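Local coordinates for acyl-CoA synthetase (AMP-forming)/AMP-acid ligase II-like protein (Dyadobacter fermentans, PDB 4GS5), which probably joins medium-chain fatty acids to coenzyme A in an AMP-forming reaction that consumes ATP, at residues M173-S178 against A192-E197; S199-F204 against G240-W245. All coordinates share one frame; numbering follows the deposited sequence.

Contact 1: M173-S178 against A192-E197; sequences MPVYQS and ALNGPE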
HETATM    1  N   MSE A 173       3.452  22.094  -1.742  1.00 29.30           N
HETATM    2  CA  MSE A 173       2.347  21.678  -0.882  1.00 27.49           C
HETATM    3  C   MSE A 173       2.642  20.303  -0.302  1.00 24.68           C
HETATM    4  O   MSE A 173       3.005  19.398  -1.045  1.00 28.37           O
HETATM    5  CB  MSE A 173       1.053  21.589  -1.699  1.00 24.19           C
HETATM    6  CG  MSE A 173      -0.043  20.852  -0.970  1.00 25.57           C
HETATM    7 SE   MSE A 173      -1.772  20.905  -1.863  0.56 33.14          SE
HETATM    8  CE  MSE A 173      -1.275  19.882  -3.449  1.00 27.32           C
ATOM      9  N   PRO A 174       2.453  20.126   1.017  1.00 27.13           N
ATOM     10  CA  PRO A 174       2.743  18.836   1.651  1.00 27.35           C
ATOM     11  C   PRO A 174       1.852  17.719   1.125  1.00 27.57           C
ATOM     12  O   PRO A 174       0.635  17.839   1.217  1.00 26.49           O
ATOM     13  CB  PRO A 174       2.437  19.082   3.142  1.00 28.60           C
ATOM     14  CG  PRO A 174       2.322  20.532   3.303  1.00 29.77           C
ATOM     15  CD  PRO A 174       1.961  21.125   1.983  1.00 26.70           C
ATOM     16  N   VAL A 175       2.458  16.651   0.595  1.00 21.79           N
ATOM     17  CA  VAL A 175       1.725  15.482   0.131  1.00 22.44           C
ATOM     18  C   VAL A 175       2.297  14.217   0.790  1.00 26.64           C
ATOM     19  O   VAL A 175       3.527  14.023   0.836  1.00 22.70           O
ATOM     20  CB  VAL A 175       1.822  15.347  -1.405  1.00 20.94           C
ATOM     21  CG1 VAL A 175       1.053  14.151  -1.877  1.00 22.07           C
ATOM     22  CG2 VAL A 175       1.286  16.616  -2.095  1.00 19.74           C
ATOM     23  N   TYR A 176       1.405  13.374   1.309  1.00 22.00           N
ATOM     24  CA  TYR A 176       1.786  12.169   2.030  1.00 24.48           C
ATOM     25  C   TYR A 176       1.050  11.005   1.422  1.00 22.28           C
ATOM     26  O   TYR A 176       0.050  11.212   0.734  1.00 24.26           O
ATOM     27  CB  TYR A 176       1.387  12.272   3.505  1.00 21.04           C
ATOM     28  CG  TYR A 176       2.019  13.431   4.214  1.00 24.20           C
ATOM     29  CD1 TYR A 176       3.257  13.300   4.842  1.00 24.48           C
ATOM     30  CD2 TYR A 176       1.382  14.664   4.260  1.00 24.37           C
ATOM     31  CE1 TYR A 176       3.840  14.373   5.496  1.00 30.09           C
ATOM     32  CE2 TYR A 176       1.952  15.731   4.905  1.00 29.84           C
ATOM     33  CZ  TYR A 176       3.173  15.586   5.525  1.00 32.27           C
ATOM     34  OH  TYR A 176       3.728  16.667   6.164  1.00 35.56           O
ATOM     35  N   GLN A 177       1.544   9.791   1.658  1.00 18.38           N
ATOM     36  CA  GLN A 177       0.820   8.588   1.262  1.00 16.55           C
ATOM     37  C   GLN A 177       0.709   7.640   2.452  1.00 23.58           C
ATOM     38  O   GLN A 177       1.670   7.466   3.197  1.00 21.94           O
ATOM     39  CB  GLN A 177       1.468   7.882   0.050  1.00 18.61           C
ATOM     40  CG  GLN A 177       0.605   6.706  -0.469  1.00 21.78           C
ATOM     41  CD  GLN A 177       0.890   6.333  -1.916  1.00 34.17           C
ATOM     42  OE1 GLN A 177       2.003   6.495  -2.398  1.00 33.56           O
ATOM     43  NE2 GLN A 177      -0.135   5.854  -2.619  1.00 38.47           N
ATOM     44  N   SER A 178      -0.472   7.054   2.631  1.00 21.65           N
ATOM     45  CA  SER A 178      -0.754   6.159   3.758  1.00 23.61           C
ATOM     46  C   SER A 178      -0.232   4.747   3.527  1.00 22.76           C
ATOM     47  O   SER A 178      -0.188   4.263   2.389  1.00 22.72           O
ATOM     48  CB  SER A 178      -2.270   6.027   3.949  1.00 27.67           C
ATOM     49  OG  SER A 178      -2.843   7.275   4.278  1.00 36.93           O
ATOM     50  N   ALA A 192       6.349  10.561   3.312  1.00 18.22           N
ATOM     51  CA  ALA A 192       6.368  11.920   2.766  1.00 18.64           C
ATOM     52  C   ALA A 192       6.753  11.869   1.297  1.00 23.15           C
ATOM     53  O   ALA A 192       7.804  11.328   0.957  1.00 23.11           O
ATOM     54  CB  ALA A 192       7.371  12.819   3.565  1.00 26.47           C
ATOM     55  N   LEU A 193       5.921  12.421   0.417  1.00 20.93           N
ATOM     56  CA  LEU A 193       6.208  12.311  -1.020  1.00 22.26           C
ATOM     57  C   LEU A 193       6.888  13.546  -1.616  1.00 21.50           C
ATOM     58  O   LEU A 193       7.269  13.551  -2.784  1.00 22.49           O
ATOM     59  CB  LEU A 193       4.935  11.991  -1.821  1.00 20.75           C
ATOM     60  CG  LEU A 193       4.228  10.668  -1.514  1.00 21.71           C
ATOM     61  CD1 LEU A 193       2.885  10.596  -2.289  1.00 22.09           C
ATOM     62  CD2 LEU A 193       5.110   9.460  -1.841  1.00 23.63           C
ATOM     63  N   ASN A 194       7.021  14.610  -0.838  1.00 23.24           N
ATOM     64  CA  ASN A 194       7.781  15.774  -1.315  1.00 22.29           C
ATOM     65  C   ASN A 194       8.324  16.567  -0.135  1.00 25.02           C
ATOM     66  O   ASN A 194       8.165  16.160   1.012  1.00 23.72           O
ATOM     67  CB  ASN A 194       6.944  16.669  -2.260  1.00 19.50           C
ATOM     68  CG  ASN A 194       5.667  17.194  -1.600  1.00 24.08           C
ATOM     69  OD1 ASN A 194       5.502  17.111  -0.382  1.00 23.15           O
ATOM     70  ND2 ASN A 194       4.764  17.745  -2.407  1.00 22.36           N
ATOM     71  N   GLY A 195       8.997  17.678  -0.414  1.00 25.91           N
ATOM     72  CA  GLY A 195       9.650  18.447   0.633  1.00 25.27           C
ATOM     73  C   GLY A 195      11.006  17.829   0.939  1.00 22.22           C
ATOM     74  O   GLY A 195      11.340  16.747   0.429  1.00 19.40           O
ATOM     75  N   PRO A 196      11.791  18.483   1.808  1.00 26.87           N
ATOM     76  CA  PRO A 196      13.149  17.977   2.007  1.00 25.47           C
ATOM     77  C   PRO A 196      13.169  16.638   2.749  1.00 28.35           C
ATOM     78  O   PRO A 196      14.187  15.970   2.712  1.00 25.36           O
ATOM     79  CB  PRO A 196      13.827  19.088   2.822  1.00 27.79           C
ATOM     80  CG  PRO A 196      12.711  19.764   3.548  1.00 25.89           C
ATOM     81  CD  PRO A 196      11.511  19.684   2.617  1.00 28.32           C
ATOM     82  N   GLU A 197      12.069  16.236   3.386  1.00 24.99           N
ATOM     83  CA  GLU A 197      12.038  14.939   4.057  1.00 23.55           C
ATOM     84  C   GLU A 197      11.454  13.798   3.211  1.00 26.19           C
ATOM     85  O   GLU A 197      11.222  12.708   3.731  1.00 25.54           O
ATOM     86  CB  GLU A 197      11.275  15.031   5.384  1.00 36.76           C
ATOM     87  CG  GLU A 197      12.014  15.808   6.440  1.00 49.32           C
ATOM     88  CD  GLU A 197      11.618  15.397   7.844  1.00 60.55           C
ATOM     89  OE1 GLU A 197      10.401  15.428   8.145  1.00 63.68           O
ATOM     90  OE2 GLU A 197      12.522  15.032   8.632  1.00 61.00           O
TER
HETATM   91  O   HOH W   1       5.452  15.679   2.158  1.00 26.51           O

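Contact 2: S199-F204 against G240-W245; sequences SELYVF and GNAFQW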
ATOM      1  N   SER A 199      10.930  10.600   1.136  1.00 26.23           N
ATOM      2  CA  SER A 199      11.696   9.361   1.126  1.00 31.60           C
ATOM      3  C   SER A 199      10.839   8.125   0.971  1.00 30.70           C
ATOM      4  O   SER A 199       9.611   8.204   0.849  1.00 26.14           O
ATOM      5  CB  SER A 199      12.556   9.241   2.383  1.00 34.49           C
ATOM      6  OG  SER A 199      11.865   8.541   3.392  1.00 31.63           O
ATOM      7  N   GLU A 200      11.500   6.974   0.940  1.00 32.42           N
ATOM      8  CA  GLU A 200      10.785   5.715   0.791  1.00 37.12           C
ATOM      9  C   GLU A 200      10.238   5.199   2.118  1.00 33.25           C
ATOM     10  O   GLU A 200       9.472   4.239   2.130  1.00 38.26           O
ATOM     11  CB  GLU A 200      11.673   4.647   0.142  1.00 52.61           C
ATOM     12  CG  GLU A 200      11.814   4.777  -1.370  1.00 64.73           C
ATOM     13  CD  GLU A 200      13.145   5.381  -1.778  1.00 73.49           C
ATOM     14  OE1 GLU A 200      13.912   5.783  -0.876  1.00 76.80           O
ATOM     15  OE2 GLU A 200      13.426   5.451  -2.994  1.00 76.02           O
ATOM     16  N   LEU A 201      10.610   5.839   3.227  1.00 24.35           N
ATOM     17  CA  LEU A 201      10.220   5.344   4.549  1.00 26.56           C
ATOM     18  C   LEU A 201       8.768   5.673   4.862  1.00 25.64           C
ATOM     19  O   LEU A 201       8.297   6.776   4.597  1.00 27.33           O
ATOM     20  CB  LEU A 201      11.109   5.904   5.666  1.00 31.18           C
ATOM     21  CG  LEU A 201      12.573   5.473   5.792  1.00 34.17           C
ATOM     22  CD1 LEU A 201      13.193   6.195   6.986  1.00 40.09           C
ATOM     23  CD2 LEU A 201      12.764   3.958   5.948  1.00 35.66           C
ATOM     24  N   TYR A 202       8.060   4.704   5.419  1.00 26.63           N
ATOM     25  CA  TYR A 202       6.775   4.978   6.048  1.00 24.91           C
ATOM     26  C   TYR A 202       7.052   5.191   7.533  1.00 24.36           C
ATOM     27  O   TYR A 202       7.588   4.308   8.189  1.00 27.28           O
ATOM     28  CB  TYR A 202       5.832   3.793   5.863  1.00 18.15           C
ATOM     29  CG  TYR A 202       5.356   3.563   4.429  1.00 22.77           C
ATOM     30  CD1 TYR A 202       4.255   4.249   3.912  1.00 21.28           C
ATOM     31  CD2 TYR A 202       5.985   2.637   3.619  1.00 24.81           C
ATOM     32  CE1 TYR A 202       3.805   4.011   2.609  1.00 21.27           C
ATOM     33  CE2 TYR A 202       5.545   2.389   2.318  1.00 25.32           C
ATOM     34  CZ  TYR A 202       4.460   3.076   1.823  1.00 25.46           C
ATOM     35  OH  TYR A 202       4.052   2.825   0.538  1.00 29.17           O
ATOM     36  N   VAL A 203       6.676   6.348   8.065  1.00 26.20           N
ATOM     37  CA  VAL A 203       6.883   6.645   9.476  1.00 23.49           C
ATOM     38  C   VAL A 203       5.639   6.273  10.286  1.00 23.53           C
ATOM     39  O   VAL A 203       4.541   6.756  10.013  1.00 25.00           O
ATOM     40  CB  VAL A 203       7.232   8.124   9.683  1.00 24.38           C
ATOM     41  CG1 VAL A 203       7.458   8.444  11.165  1.00 29.79           C
ATOM     42  CG2 VAL A 203       8.479   8.502   8.852  1.00 27.91           C
ATOM     43  N   PHE A 204       5.817   5.400  11.272  1.00 27.38           N
ATOM     44  CA  PHE A 204       4.709   4.922  12.104  1.00 27.52           C
ATOM     45  C   PHE A 204       3.967   6.049  12.824  1.00 30.36           C
ATOM     46  O   PHE A 204       4.578   6.912  13.449  1.00 29.80           O
ATOM     47  CB  PHE A 204       5.220   3.907  13.138  1.00 29.51           C
ATOM     48  CG  PHE A 204       5.605   2.574  12.541  1.00 30.89           C
ATOM     49  CD1 PHE A 204       4.628   1.724  12.006  1.00 25.40           C
ATOM     50  CD2 PHE A 204       6.942   2.185  12.486  1.00 28.80           C
ATOM     51  CE1 PHE A 204       4.978   0.501  11.441  1.00 25.12           C
ATOM     52  CE2 PHE A 204       7.313   0.961  11.919  1.00 26.88           C
ATOM     53  CZ  PHE A 204       6.338   0.111  11.406  1.00 28.88           C
ATOM     54  N   GLY A 240      14.409   2.800  13.292  1.00 28.11           N
ATOM     55  CA  GLY A 240      13.793   3.635  14.308  1.00 30.60           C
ATOM     56  C   GLY A 240      12.278   3.534  14.160  1.00 28.20           C
ATOM     57  O   GLY A 240      11.750   2.453  13.898  1.00 32.83           O
ATOM     58  N   ASN A 241      11.570   4.650  14.291  1.00 30.20           N
ATOM     59  CA  ASN A 241      10.109   4.624  14.222  1.00 32.82           C
ATOM     60  C   ASN A 241       9.512   4.688  12.809  1.00 31.68           C
ATOM     61  O   ASN A 241       8.519   5.378  12.577  1.00 28.64           O
ATOM     62  CB  ASN A 241       9.527   5.752  15.072  1.00 38.71           C
ATOM     63  CG  ASN A 241       9.648   7.101  14.397  1.00 41.75           C
ATOM     64  OD1 ASN A 241      10.582   7.345  13.622  1.00 35.95           O
ATOM     65  ND2 ASN A 241       8.693   7.986  14.677  1.00 44.49           N
ATOM     66  N   ALA A 242      10.111   3.958  11.876  1.00 30.19           N
ATOM     67  CA  ALA A 242       9.706   3.989  10.477  1.00 28.35           C
ATOM     68  C   ALA A 242      10.145   2.694   9.815  1.00 28.00           C
ATOM     69  O   ALA A 242      10.956   1.954  10.366  1.00 28.82           O
ATOM     70  CB  ALA A 242      10.346   5.204   9.744  1.00 27.40           C
ATOM     71  N   PHE A 243       9.626   2.407   8.631  1.00 24.32           N
ATOM     72  CA  PHE A 243      10.075   1.208   7.943  1.00 23.21           C
ATOM     73  C   PHE A 243      10.178   1.408   6.459  1.00 28.29           C
ATOM     74  O   PHE A 243       9.555   2.298   5.882  1.00 28.07           O
ATOM     75  CB  PHE A 243       9.168   0.001   8.245  1.00 21.97           C
ATOM     76  CG  PHE A 243       7.824   0.040   7.527  1.00 25.24           C
ATOM     77  CD1 PHE A 243       7.659  -0.562   6.292  1.00 23.58           C
ATOM     78  CD2 PHE A 243       6.727   0.656   8.119  1.00 22.80           C
ATOM     79  CE1 PHE A 243       6.410  -0.544   5.644  1.00 24.47           C
ATOM     80  CE2 PHE A 243       5.474   0.675   7.486  1.00 22.94           C
ATOM     81  CZ  PHE A 243       5.315   0.083   6.256  1.00 20.90           C
ATOM     82  N   GLN A 244      10.988   0.561   5.845  1.00 23.11           N
ATOM     83  CA  GLN A 244      11.083   0.520   4.414  1.00 21.67           C
ATOM     84  C   GLN A 244      10.492  -0.803   3.960  1.00 24.19           C
ATOM     85  O   GLN A 244      10.819  -1.871   4.507  1.00 24.12           O
ATOM     86  CB  GLN A 244      12.544   0.575   3.978  1.00 28.30           C
ATOM     87  CG  GLN A 244      12.699   0.359   2.499  1.00 35.87           C
ATOM     88  CD  GLN A 244      14.150   0.429   2.044  1.00 44.95           C
ATOM     89  OE1 GLN A 244      15.081   0.342   2.856  1.00 47.44           O
ATOM     90  NE2 GLN A 244      14.346   0.579   0.740  1.00 46.43           N
ATOM     91  N   TRP A 245       9.627  -0.746   2.962  1.00 23.74           N
ATOM     92  CA  TRP A 245       9.062  -1.971   2.411  1.00 25.18           C
ATOM     93  C   TRP A 245      10.088  -2.592   1.462  1.00 24.48           C
ATOM     94  O   TRP A 245      10.614  -1.911   0.592  1.00 22.50           O
ATOM     95  CB  TRP A 245       7.773  -1.655   1.656  1.00 27.51           C
ATOM     96  CG  TRP A 245       7.074  -2.859   1.041  1.00 26.09           C
ATOM     97  CD1 TRP A 245       6.143  -3.661   1.645  1.00 28.22           C
ATOM     98  CD2 TRP A 245       7.243  -3.378  -0.290  1.00 26.85           C
ATOM     99  NE1 TRP A 245       5.721  -4.636   0.773  1.00 28.26           N
ATOM    100  CE2 TRP A 245       6.382  -4.491  -0.415  1.00 26.79           C
ATOM    101  CE3 TRP A 245       8.026  -3.005  -1.386  1.00 24.94           C
ATOM    102  CZ2 TRP A 245       6.286  -5.228  -1.591  1.00 29.26           C
ATOM    103  CZ3 TRP A 245       7.923  -3.742  -2.561  1.00 29.81           C
ATOM    104  CH2 TRP A 245       7.057  -4.835  -2.655  1.00 30.77           C
TER
HETATM  105  O   HOH W   2       9.058   1.699   1.466  1.00 23.89           O

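Contact 1: M173-S178 against A192-E197
Asn194 lays its carboxamide against the backbone of Met173-Val175 and uses both ends of it. ND2 donates to the carbonyl O of Met173 at 2.8 Å, and OD1 accepts from the N of Val175 at 3.2 Å; the latter donor lies tilted 30° from the carbonyl plane. CG of Asn194 stands between its own backbone N and carbonyl carbon (chi1 59°), which turns the amide toward the backbone around Pro174. One residue earlier the chain pairs backbone to backbone: the N of Leu193 reaches the O of Val175 at 2.9 Å, next to the antiparallel non-hydrogen-bonded pair of Tyr176 and Ala192. A water lies 2.9 Å from both Val175 O and Asn194 OD1, so each of these acceptors has a second neighbour, and the other proton of ND2 goes to the O of Ile168. Beside these bonds Leu193 packs its CD1 on CG1 of Val175 at 4.0 Å and also touches CB of Gln177, whose own amide is engaged by Gly156, Ala158 and Val160. The buried Asn194 side chain thus bonds the backbone on both sides of Pro174 where regular pairing stops, tying the chain after strand 187-192 to the start of strand 175-180.

Contact 2: S199-F204 against G240-W245
Glu200 O lies beside Phe243 O, and a water joins it to Trp245 N. Leu201 sets its CD2 methyl against the backbone of Phe243 and CB of Gln244, while its CA makes a CA-H...O contact with Phe243 O at 3.4 Å. Tyr202 forms the antiparallel hydrogen-bonded pair with Phe243: Tyr202 N donates to Phe243 O at 2.9 Å and Phe243 N to Tyr202 O at 2.8 Å. Tyr202 CB sits over one face of the Phe243 ring in a CH-pi contact, 3.9 Å from its centroid, the ring planes, 24° from parallel, strongly offset. Val203, in the non-hydrogen-bonded pair with Ala242, brings CG2 to Ala242 CB at 3.9 Å and CG1 to Asn241 O. Phe204 N donates to Asn241 O at 3.0 Å. With CG beside the backbone N (chi1 -72°), its ring lies along the backbone of Ala242, CZ 3.4 Å from CD2 of Phe243, the planes inclined at 37°. Replacing Phe204 by an alanine is likely to open a gap beside the Phe243 ring and leave Tyr210 without its stacking partner. Tyr179 meets Phe243 edge-to-face, Leu218 and Ile220 of strand 217-221 touch Phe204, and strand 187-192 borders the other edge of strand 202-204.

In the fold
Strand 187-192 and the chain that follows it join the two contacts: contact 1 takes in its last residue, and strand 202-204 of contact 2 pairs with it through Val203 and Leu190. Where they meet, Ser199 N probably bonds to Ala192 O, and the ring of Tyr202 packs near Gln177 and Ser178. Both are partly buried. Contact 1 leaves none of its touching residues exposed and relies on an asparagine amide where strand pairing ends, whereas contact 2 is regular antiparallel pairing with a buried cluster of Tyr202, Phe204 and Phe243, while Val203 and Asn241 are exposed. Contact 2 also covers more surface, 541 against 326 Å².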